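Local coordinates for apical membrane antigen 1-like protein, soluble form (Toxoplasma gondii, PDB 3ZLE), which probably takes part in host cell invasion as the sporozoite paralogue of AMA1, the apicomplexan surface antigen of the moving junction, at residues K20-P25 with A335-G340; I32-G37 with F187-E192; K224-G229 with V345-C350; W257-A262 with C317-Q322. All coordinates share one frame; numbering follows the deposited sequence.

Interaction 1 (K20-P25 with A335-G340); sequences KRFNIP and AYTALG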
# COMPACT_ATOMS: atom_id res chain seq x y z
N LYS A 20 -13.58 -3.61 -9.15
CA LYS A 20 -13.32 -4.55 -8.02
C LYS A 20 -11.98 -4.26 -7.38
O LYS A 20 -11.77 -4.50 -6.18
CB LYS A 20 -13.27 -5.98 -8.52
CG LYS A 20 -14.60 -6.64 -8.77
CD LYS A 20 -14.37 -8.09 -9.22
CE LYS A 20 -15.45 -8.59 -10.17
NZ LYS A 20 -16.83 -8.09 -9.85
N ARG A 21 -11.03 -3.83 -8.20
CA ARG A 21 -9.65 -3.67 -7.73
C ARG A 21 -9.64 -2.69 -6.57
O ARG A 21 -8.67 -2.64 -5.80
CB ARG A 21 -8.78 -3.08 -8.83
CG ARG A 21 -8.49 -3.89 -10.04
CD ARG A 21 -7.62 -2.99 -11.00
NE ARG A 21 -7.13 -3.66 -12.20
CZ ARG A 21 -5.93 -4.29 -12.29
NH1 ARG A 21 -5.17 -4.43 -11.22
NH2 ARG A 21 -5.52 -4.81 -13.46
N PHE A 22 -10.61 -1.78 -6.56
CA PHE A 22 -10.55 -0.66 -5.61
C PHE A 22 -11.35 -0.95 -4.35
O PHE A 22 -11.47 -0.10 -3.44
CB PHE A 22 -10.93 0.68 -6.33
CG PHE A 22 -10.05 0.99 -7.50
CD1 PHE A 22 -8.81 1.55 -7.30
CD2 PHE A 22 -10.36 0.52 -8.78
CE1 PHE A 22 -7.90 1.72 -8.34
CE2 PHE A 22 -9.50 0.73 -9.84
CZ PHE A 22 -8.23 1.28 -9.61
N ASN A 23 -11.87 -2.17 -4.26
CA ASN A 23 -12.51 -2.62 -3.02
C ASN A 23 -11.49 -3.18 -2.06
O ASN A 23 -11.32 -4.39 -1.94
CB ASN A 23 -13.55 -3.65 -3.29
CG ASN A 23 -14.29 -4.05 -2.06
OD1 ASN A 23 -13.93 -3.67 -0.94
ND2 ASN A 23 -15.36 -4.78 -2.24
N ILE A 24 -10.75 -2.27 -1.47
CA ILE A 24 -9.56 -2.57 -0.67
C ILE A 24 -9.75 -3.52 0.55
O ILE A 24 -8.87 -4.37 0.83
CB ILE A 24 -8.90 -1.23 -0.27
CG1 ILE A 24 -8.21 -0.62 -1.52
CG2 ILE A 24 -7.89 -1.42 0.87
CD1 ILE A 24 -7.38 0.62 -1.22
N PRO A 25 -10.81 -3.32 1.37
CA PRO A 25 -11.02 -4.28 2.47
C PRO A 25 -11.21 -5.66 1.93
O PRO A 25 -10.76 -6.62 2.53
CB PRO A 25 -12.33 -3.81 3.11
CG PRO A 25 -12.49 -2.37 2.68
CD PRO A 25 -11.87 -2.29 1.32
N ALA A 335 -7.06 9.60 -9.50
CA ALA A 335 -7.55 8.83 -8.36
C ALA A 335 -6.48 7.93 -7.80
O ALA A 335 -5.93 7.08 -8.52
CB ALA A 335 -8.78 8.04 -8.71
N TYR A 336 -6.16 8.15 -6.53
CA TYR A 336 -5.02 7.49 -5.90
C TYR A 336 -5.51 6.52 -4.79
O TYR A 336 -6.56 6.76 -4.14
CB TYR A 336 -4.16 8.58 -5.24
CG TYR A 336 -3.35 9.40 -6.22
CD1 TYR A 336 -2.31 8.81 -6.94
CD2 TYR A 336 -3.60 10.76 -6.40
CE1 TYR A 336 -1.50 9.53 -7.75
CE2 TYR A 336 -2.78 11.53 -7.25
CZ TYR A 336 -1.73 10.89 -7.91
OH TYR A 336 -0.94 11.58 -8.80
N THR A 337 -4.69 5.55 -4.43
CA THR A 337 -4.94 4.87 -3.12
C THR A 337 -3.73 4.81 -2.26
O THR A 337 -2.58 4.90 -2.73
CB THR A 337 -5.49 3.47 -3.27
OG1 THR A 337 -4.45 2.59 -3.67
CG2 THR A 337 -6.64 3.41 -4.26
N ALA A 338 -3.94 4.49 -1.00
CA ALA A 338 -2.82 4.15 -0.15
C ALA A 338 -2.03 2.92 -0.60
O ALA A 338 -0.81 2.82 -0.34
CB ALA A 338 -3.23 4.03 1.29
N LEU A 339 -2.66 2.06 -1.38
CA LEU A 339 -1.89 0.86 -1.91
C LEU A 339 -1.04 1.11 -3.13
O LEU A 339 0.09 0.56 -3.26
CB LEU A 339 -2.81 -0.29 -2.18
CG LEU A 339 -3.26 -0.93 -0.86
CD1 LEU A 339 -4.52 -1.73 -1.05
CD2 LEU A 339 -2.13 -1.80 -0.34
N GLY A 340 -1.61 1.86 -4.08
CA GLY A 340 -1.07 1.95 -5.42
C GLY A 340 0.18 2.78 -5.55
O GLY A 340 0.66 3.36 -4.57
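Ile-24 meets Leu-339 tip to tip, and this is the heart of the contact. The CD1 methyl of Ile-24 lies 3.7 Å from Leu-339 CD1. The same leucine methyl also reaches the other branches of Ile-24: it is 3.9 Å from CG1 and equally far from CG2. One leucine methyl thus touches three carbons of Ile-24, on both its branches. Ile-24 has CG1 anti to its carbonyl carbon (chi1 -73°), which carries CD1 toward the end of strand 333-337.

There Ile-24 CD1 also lies 4.0 Å from Thr-337 CB. These two side chains run past each other in opposite directions. Thr-337 divides its two ends between two tasks. Its CG2 methyl comes to the edge of the Phe-22 ring, near the ring plane, 4.2 Å from CD1. Its OG1 turns back on its own chain and accepts from Gly-340 N at 3.0 Å, with a second, weak bond from Leu-339 N. This ST motif shapes the chain as the strand ends, and probably helps to place Leu-339.

Ile-24 opens helix 24-27, just after Asn-23, the N-cap residue. Trp-303 on the neighbouring strand touches both Ile-24 and Thr-337, and its NE1 bonds to Phe-22 O. The contact thus joins the N-terminal part of the chain to strand 333-337 of an antiparallel sheet. All four touching residues are buried. The one hydroxyl among them is engaged within its own segment, and what faces across is hydrocarbon. The two segments are held by shape and the burial of apolar surface, not by polar bonds to each other.

Interaction 2 (I32-G37 with F187-E192); sequences IFVDLG and FEPVKE
Phe-33 and Pro-189 form a CH-pi contact, made where the loop before strand 38-40 meets a small two-stranded antiparallel sheet, 55-59 with 187-191. The proline ring lies over one face of the phenylalanine. Its CD is 4.0 Å from the ring centroid, 29° off the normal, and its CG stands over the ring centre. Phe-33 has CG anti to the backbone N (chi1 -178°), which swings the ring out to the strand, so the two side chains cross at about a right angle.

Packing is tight round Pro-189. Val-34 adds its CG2 methyl, 3.9 Å from Pro-189 CG. Phe-261 of helix 253-262 touches both Pro-189 and Phe-33.

The outer side is looser. Phe-33 itself is only partly buried. Val-190 points away from the loop, and Glu-188 sends its carboxylate away as well, to His-60. Neither contributes much here. Further along the loop, Asp-35 makes an Asx turn with Gly-37 N, beyond the contact.

The carbonyl of Phe-33 serves two neighbours. It accepts a hydrogen bond from Lys-55 NZ, and its O also lies just 3.2 Å from Pro-189 CG.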
# COMPACT_ATOMS: atom_id res chain seq x y z
N ILE A 32 -2.59 -1.08 5.82
CA ILE A 32 -1.80 -0.61 4.67
C ILE A 32 -0.60 0.18 5.18
O ILE A 32 0.55 -0.24 4.99
CB ILE A 32 -2.65 0.26 3.73
CG1 ILE A 32 -3.88 -0.54 3.25
CG2 ILE A 32 -1.83 0.78 2.56
CD1 ILE A 32 -5.00 0.32 2.70
N PHE A 33 -0.86 1.20 6.01
CA PHE A 33 0.24 2.00 6.60
C PHE A 33 1.13 1.09 7.43
O PHE A 33 2.31 0.87 7.09
CB PHE A 33 -0.29 3.19 7.42
CG PHE A 33 0.79 4.08 8.02
CD1 PHE A 33 1.46 5.05 7.23
CD2 PHE A 33 1.04 4.07 9.37
CE1 PHE A 33 2.43 5.88 7.77
CE2 PHE A 33 2.02 4.91 9.93
CZ PHE A 33 2.72 5.82 9.12
N VAL A 34 0.55 0.48 8.46
CA VAL A 34 1.17 -0.66 9.14
C VAL A 34 0.27 -1.91 9.00
O VAL A 34 -0.94 -1.89 9.32
CB VAL A 34 1.36 -0.39 10.63
CG1 VAL A 34 1.66 -1.70 11.37
CG2 VAL A 34 2.47 0.63 10.85
N ASP A 35 0.86 -2.96 8.44
CA ASP A 35 0.15 -4.20 8.16
C ASP A 35 0.50 -5.26 9.18
O ASP A 35 1.58 -5.84 9.16
CB ASP A 35 0.51 -4.70 6.77
CG ASP A 35 -0.20 -5.97 6.42
OD1 ASP A 35 -0.67 -6.67 7.37
OD2 ASP A 35 -0.31 -6.27 5.19
N LEU A 36 -0.43 -5.54 10.08
CA LEU A 36 -0.13 -6.58 11.06
C LEU A 36 -1.38 -7.36 11.26
O LEU A 36 -1.81 -7.58 12.38
CB LEU A 36 0.43 -5.99 12.39
CG LEU A 36 1.83 -5.37 12.38
CD1 LEU A 36 2.12 -4.59 13.68
CD2 LEU A 36 2.93 -6.40 12.13
N GLY A 37 -1.96 -7.81 10.15
CA GLY A 37 -3.31 -8.32 10.15
C GLY A 37 -3.39 -9.78 10.55
O GLY A 37 -4.48 -10.34 10.61
N PHE A 187 11.27 4.67 13.77
CA PHE A 187 11.01 4.43 12.38
C PHE A 187 9.53 4.39 12.10
O PHE A 187 8.70 4.02 12.96
CB PHE A 187 11.73 3.15 11.89
CG PHE A 187 11.32 1.88 12.64
CD1 PHE A 187 10.17 1.19 12.26
CD2 PHE A 187 12.16 1.32 13.62
CE1 PHE A 187 9.80 0.00 12.91
CE2 PHE A 187 11.81 0.13 14.27
CZ PHE A 187 10.64 -0.55 13.89
N GLU A 188 9.18 4.76 10.87
CA GLU A 188 7.80 4.76 10.43
C GLU A 188 7.67 4.58 8.92
O GLU A 188 8.61 4.82 8.16
CB GLU A 188 7.05 6.04 10.94
CG GLU A 188 7.52 7.38 10.33
CD GLU A 188 8.87 7.90 10.87
OE1 GLU A 188 9.25 7.57 12.02
OE2 GLU A 188 9.52 8.73 10.17
N PRO A 189 6.54 4.03 8.48
CA PRO A 189 6.40 3.79 7.06
C PRO A 189 6.20 5.11 6.32
O PRO A 189 5.66 6.03 6.88
CB PRO A 189 5.13 2.93 6.95
CG PRO A 189 4.88 2.40 8.33
CD PRO A 189 5.43 3.45 9.27
N VAL A 190 6.66 5.19 5.06
CA VAL A 190 6.46 6.36 4.23
C VAL A 190 6.40 5.94 2.76
O VAL A 190 7.05 4.95 2.38
CB VAL A 190 7.57 7.39 4.48
CG1 VAL A 190 8.86 7.01 3.71
CG2 VAL A 190 7.09 8.80 4.14
N LYS A 191 5.52 6.56 1.95
CA LYS A 191 5.70 6.53 0.49
C LYS A 191 6.89 7.38 0.00
O LYS A 191 6.93 8.59 0.24
CB LYS A 191 4.45 7.00 -0.24
CG LYS A 191 3.28 6.03 -0.27
CD LYS A 191 3.67 4.64 -0.69
CE LYS A 191 2.49 3.67 -0.78
NZ LYS A 191 1.37 4.02 -1.69
N GLU A 192 7.75 6.74 -0.80
CA GLU A 192 8.86 7.40 -1.44
C GLU A 192 8.80 7.25 -2.96
O GLU A 192 8.21 6.34 -3.48
CB GLU A 192 10.21 6.91 -0.88
CG GLU A 192 10.56 5.50 -1.27
CD GLU A 192 12.03 5.15 -1.04
OE1 GLU A 192 12.63 5.63 -0.04
OE2 GLU A 192 12.58 4.36 -1.83

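Interaction 3 (K224-G229 with V345-C350); sequences KDALFG and VNLPQC
Val-345 meets Lys-224 through its backbone. The carbonyl O of Val-345 accepts from Lys-224 N at 3.0 Å. The bond is nearly straight, 168° at the hydrogen, with the donor tilted 25° from the carbonyl plane.

Asn-346 comes next, and the lysine chain passes obliquely across its amide. Its OD1 is 3.1 Å from Lys-224 CE and 3.3 Å from CG. Lys-224 CG lies between the backbone N and the carbonyl carbon (chi1 83°), and this brings the lysine carbons to OD1. OD1 also takes a hydrogen bond from a water, which donates to Lys-224 O as well.

Leu-347 supplies the third bond of that water: its backbone N donates to it at 3.1 Å. Its side chain turns to apolar company. Both methyls touch Ala-226 CB, each at 3.8 Å. Phe-327 and Phe-18 lie on this leucine too.

Pro-348 continues toward helix 13-20. Cys-350 then bonds to Cys-372, tying this linker into the disulfide-rich C-terminal part of the chain.

Where they meet, the two chains run in roughly the same direction, and Lys-224 faces Asn-346. A regular parallel pair would have Leu-347 N bond directly to Lys-224 O. The arrangement is consistent with parallel strand pairing that ends here, with a water inserted in place of the next backbone bond.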
# COMPACT_ATOMS: atom_id res chain seq x y z
N LYS A 224 -5.79 7.92 -14.19
CA LYS A 224 -5.73 9.27 -14.75
C LYS A 224 -7.03 9.71 -15.39
O LYS A 224 -7.83 8.87 -15.89
CB LYS A 224 -4.49 9.49 -15.68
CG LYS A 224 -4.61 9.03 -17.11
CD LYS A 224 -3.25 9.07 -17.87
CE LYS A 224 -3.12 7.88 -18.83
NZ LYS A 224 -1.91 7.86 -19.75
N ASP A 225 -7.32 10.97 -15.21
CA ASP A 225 -8.54 11.60 -15.73
C ASP A 225 -9.79 10.95 -15.25
O ASP A 225 -10.72 10.78 -16.03
CB ASP A 225 -8.52 11.69 -17.25
CG ASP A 225 -7.27 12.37 -17.77
OD1 ASP A 225 -6.64 13.16 -17.00
OD2 ASP A 225 -6.82 11.99 -18.87
N ALA A 226 -9.86 10.66 -13.95
CA ALA A 226 -11.07 10.06 -13.38
C ALA A 226 -11.05 10.25 -11.90
O ALA A 226 -9.99 10.47 -11.32
CB ALA A 226 -11.14 8.57 -13.71
N LEU A 227 -12.25 10.32 -11.30
CA LEU A 227 -12.34 10.37 -9.88
C LEU A 227 -13.14 9.18 -9.36
O LEU A 227 -14.11 8.73 -10.02
CB LEU A 227 -13.05 11.66 -9.47
CG LEU A 227 -12.31 12.96 -9.72
CD1 LEU A 227 -13.22 14.10 -9.29
CD2 LEU A 227 -10.99 13.03 -8.95
N PHE A 228 -12.78 8.69 -8.18
CA PHE A 228 -13.61 7.74 -7.47
C PHE A 228 -14.95 8.41 -7.17
O PHE A 228 -14.99 9.56 -6.73
CB PHE A 228 -12.95 7.27 -6.17
CG PHE A 228 -11.66 6.49 -6.38
CD1 PHE A 228 -11.68 5.27 -7.00
CD2 PHE A 228 -10.48 6.95 -5.85
CE1 PHE A 228 -10.53 4.56 -7.15
CE2 PHE A 228 -9.30 6.24 -6.00
CZ PHE A 228 -9.33 5.02 -6.62
N GLY A 229 -16.05 7.70 -7.46
CA GLY A 229 -17.39 8.13 -7.01
C GLY A 229 -18.30 7.05 -6.43
O GLY A 229 -17.85 5.96 -6.08
N VAL A 345 -2.76 4.82 -14.97
CA VAL A 345 -3.32 4.04 -16.04
C VAL A 345 -4.63 4.70 -16.46
O VAL A 345 -5.27 5.41 -15.69
CB VAL A 345 -3.63 2.59 -15.60
CG1 VAL A 345 -2.40 1.78 -15.31
CG2 VAL A 345 -4.73 2.52 -14.58
N ASN A 346 -5.08 4.37 -17.65
CA ASN A 346 -6.40 4.79 -18.06
C ASN A 346 -7.54 3.93 -17.53
O ASN A 346 -7.36 2.75 -17.19
CB ASN A 346 -6.46 4.87 -19.57
CG ASN A 346 -5.82 6.14 -20.09
OD1 ASN A 346 -6.02 7.22 -19.52
ND2 ASN A 346 -4.93 6.00 -21.06
N LEU A 347 -8.72 4.52 -17.56
CA LEU A 347 -9.96 3.80 -17.41
C LEU A 347 -10.00 2.81 -18.54
O LEU A 347 -9.44 3.07 -19.60
CB LEU A 347 -11.16 4.75 -17.51
CG LEU A 347 -11.35 5.75 -16.37
CD1 LEU A 347 -12.57 6.65 -16.62
CD2 LEU A 347 -11.49 4.99 -15.03
N PRO A 348 -10.68 1.68 -18.33
CA PRO A 348 -10.83 0.74 -19.42
C PRO A 348 -11.58 1.42 -20.54
O PRO A 348 -12.47 2.23 -20.29
CB PRO A 348 -11.68 -0.42 -18.83
CG PRO A 348 -11.89 -0.08 -17.37
CD PRO A 348 -11.04 1.11 -17.02
N GLN A 349 -11.25 1.08 -21.76
CA GLN A 349 -12.01 1.55 -22.87
C GLN A 349 -13.40 1.00 -22.85
O GLN A 349 -13.72 0.06 -22.14
CB GLN A 349 -11.32 1.24 -24.19
CG GLN A 349 -10.29 2.31 -24.54
CD GLN A 349 -9.62 2.07 -25.88
OE1 GLN A 349 -9.76 1.01 -26.48
NE2 GLN A 349 -8.89 3.08 -26.36
N CYS A 350 -14.17 1.49 -23.79
CA CYS A 350 -15.58 1.50 -23.69
C CYS A 350 -15.96 1.25 -25.15
O CYS A 350 -15.19 1.59 -26.02
CB CYS A 350 -15.93 2.91 -23.17
SG CYS A 350 -17.54 3.51 -23.41
O HOH W 1 -8.60 7.55 -18.30

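Interaction 4 (W257-A262 with C317-Q322); sequences WKRVFA and CAIFDQ
Arg-259 lies against both Cys-317 and Ile-319 on the strand. Its CG is anti to the backbone N (chi1 -172°), and the methylene at CG sits 3.8 Å from Ile-319 CD1. The chain then bends at chi2 and chi3, which takes the guanidinium obliquely past Cys-317, with NH2 3.5 Å from CB. That NH2 has two acceptors: Gln-249 O, and a water at 3.0 Å. The water donates in turn to Cys-317 O at 2.6 Å. NH1 forms a salt bridge with Glu-255, one helical turn back.

Helix 253-262 packs here on strand 315-320 of a four-stranded antiparallel sheet. The axes of 257-262 and 317-320 approach to 9.2 Å and run in the same general direction, 27° apart. A helix on such a sheet, joined to it by the disulfide Cys-256 to Cys-317, fits the PAN fold of this family.

Val-260 follows. Its CB points to one side of the strand, and CG2, anti to the backbone N, lies 4.2 Å from Ile-319 CG1. The backbone comes close as well, with Val-260 CA 3.9 Å from Ile-319 CD1. Ala-304 of the adjoining strand touches both residues.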
# COMPACT_ATOMS: atom_id res chain seq x y z
N TRP A 257 -0.68 11.80 -3.41
CA TRP A 257 -0.42 10.38 -3.40
C TRP A 257 0.29 9.95 -2.10
O TRP A 257 -0.04 8.94 -1.51
CB TRP A 257 0.41 10.01 -4.65
CG TRP A 257 1.00 8.61 -4.61
CD1 TRP A 257 0.33 7.44 -4.79
CD2 TRP A 257 2.37 8.26 -4.35
NE1 TRP A 257 1.20 6.37 -4.68
CE2 TRP A 257 2.46 6.85 -4.41
CE3 TRP A 257 3.54 9.00 -4.14
CZ2 TRP A 257 3.68 6.15 -4.22
CZ3 TRP A 257 4.76 8.31 -3.97
CH2 TRP A 257 4.82 6.90 -4.08
N LYS A 258 1.22 10.76 -1.64
CA LYS A 258 1.89 10.53 -0.37
C LYS A 258 0.99 10.73 0.84
O LYS A 258 1.16 10.06 1.86
CB LYS A 258 3.07 11.45 -0.24
CG LYS A 258 4.28 10.91 -0.94
CD LYS A 258 5.42 11.89 -0.90
CE LYS A 258 6.61 11.26 -1.58
NZ LYS A 258 7.74 12.18 -1.79
N ARG A 259 0.04 11.65 0.72
CA ARG A 259 -0.78 12.03 1.83
C ARG A 259 -1.76 10.95 2.20
O ARG A 259 -2.04 10.74 3.37
CB ARG A 259 -1.53 13.31 1.48
CG ARG A 259 -2.30 13.93 2.63
CD ARG A 259 -2.04 15.43 2.70
NE ARG A 259 -3.01 16.21 1.96
CZ ARG A 259 -2.74 17.39 1.36
NH1 ARG A 259 -1.51 17.87 1.33
NH2 ARG A 259 -3.71 18.08 0.80
N VAL A 260 -2.40 10.36 1.20
CA VAL A 260 -3.38 9.35 1.45
C VAL A 260 -2.77 8.17 2.20
O VAL A 260 -3.38 7.62 3.12
CB VAL A 260 -4.05 8.94 0.14
CG1 VAL A 260 -3.07 8.29 -0.83
CG2 VAL A 260 -5.29 8.15 0.35
N PHE A 261 -1.52 7.86 1.91
CA PHE A 261 -0.88 6.73 2.54
C PHE A 261 -0.57 7.07 3.99
O PHE A 261 -0.69 6.23 4.89
CB PHE A 261 0.44 6.38 1.79
CG PHE A 261 1.27 5.32 2.49
CD1 PHE A 261 0.86 3.97 2.48
CD2 PHE A 261 2.34 5.69 3.28
CE1 PHE A 261 1.61 3.01 3.09
CE2 PHE A 261 3.10 4.71 3.92
CZ PHE A 261 2.69 3.39 3.87
N ALA A 262 -0.16 8.31 4.23
CA ALA A 262 0.29 8.71 5.58
C ALA A 262 -0.83 9.24 6.47
O ALA A 262 -0.59 9.57 7.61
CB ALA A 262 1.42 9.73 5.49
N CYS A 317 -6.68 17.56 -2.47
CA CYS A 317 -6.59 16.13 -2.16
C CYS A 317 -7.71 15.73 -1.21
O CYS A 317 -7.65 16.01 -0.00
CB CYS A 317 -5.29 15.86 -1.47
SG CYS A 317 -4.88 14.12 -1.31
N ALA A 318 -8.77 15.14 -1.76
CA ALA A 318 -9.96 14.76 -0.95
C ALA A 318 -9.88 13.30 -0.59
O ALA A 318 -10.16 12.42 -1.42
CB ALA A 318 -11.24 15.04 -1.72
N ILE A 319 -9.50 13.03 0.64
CA ILE A 319 -9.32 11.68 1.11
C ILE A 319 -10.59 11.13 1.76
O ILE A 319 -11.17 11.74 2.65
CB ILE A 319 -8.20 11.64 2.12
CG1 ILE A 319 -6.86 11.88 1.42
CG2 ILE A 319 -8.27 10.37 2.95
CD1 ILE A 319 -5.76 12.29 2.38
N PHE A 320 -11.01 9.96 1.34
CA PHE A 320 -12.29 9.47 1.83
C PHE A 320 -12.18 8.04 2.27
O PHE A 320 -11.19 7.36 1.98
CB PHE A 320 -13.37 9.65 0.78
CG PHE A 320 -13.13 8.86 -0.49
CD1 PHE A 320 -12.34 9.38 -1.52
CD2 PHE A 320 -13.78 7.64 -0.70
CE1 PHE A 320 -12.19 8.71 -2.71
CE2 PHE A 320 -13.58 6.92 -1.87
CZ PHE A 320 -12.76 7.44 -2.87
N ASP A 321 -13.22 7.55 2.92
CA ASP A 321 -13.16 6.22 3.53
C ASP A 321 -14.31 5.32 3.17
O ASP A 321 -14.55 4.35 3.87
CB ASP A 321 -13.07 6.33 5.06
CG ASP A 321 -14.35 6.85 5.69
OD1 ASP A 321 -15.33 7.11 4.97
OD2 ASP A 321 -14.33 7.07 6.90
N GLN A 322 -14.90 5.55 2.00
CA GLN A 322 -15.89 4.61 1.45
C GLN A 322 -15.35 3.83 0.25
O GLN A 322 -14.66 4.37 -0.60
CB GLN A 322 -17.13 5.36 1.03
CG GLN A 322 -17.79 6.14 2.15
CD GLN A 322 -19.20 5.65 2.42
OE1 GLN A 322 -20.01 5.53 1.50
NE2 GLN A 322 -19.48 5.34 3.68
O HOH W 2 -6.15 16.69 1.96

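Interactions 1, 2 and 4 are buried; interaction 3 is at the surface, its centre about 20 Å from that of the chain. Interactions 1 and 4 use the same four-stranded sheet, one at strand 333-337 and one at strand 315-320, where the helix packs. Lys-191 and Trp-257 join the buried three: Lys-191 NZ probably bonds to Ala-338 O and Gly-340 O, and Trp-257 NE1 to Gly-340 O. Phe-228, in the first segment of interaction 3 but outside its contact, packs on Ala-335, Phe-22 and Phe-320. Interactions 1 and 2 are apolar; interaction 4 adds to such packing an arginine bound by a water and outside residues; interaction 3 combines a backbone bond with a water.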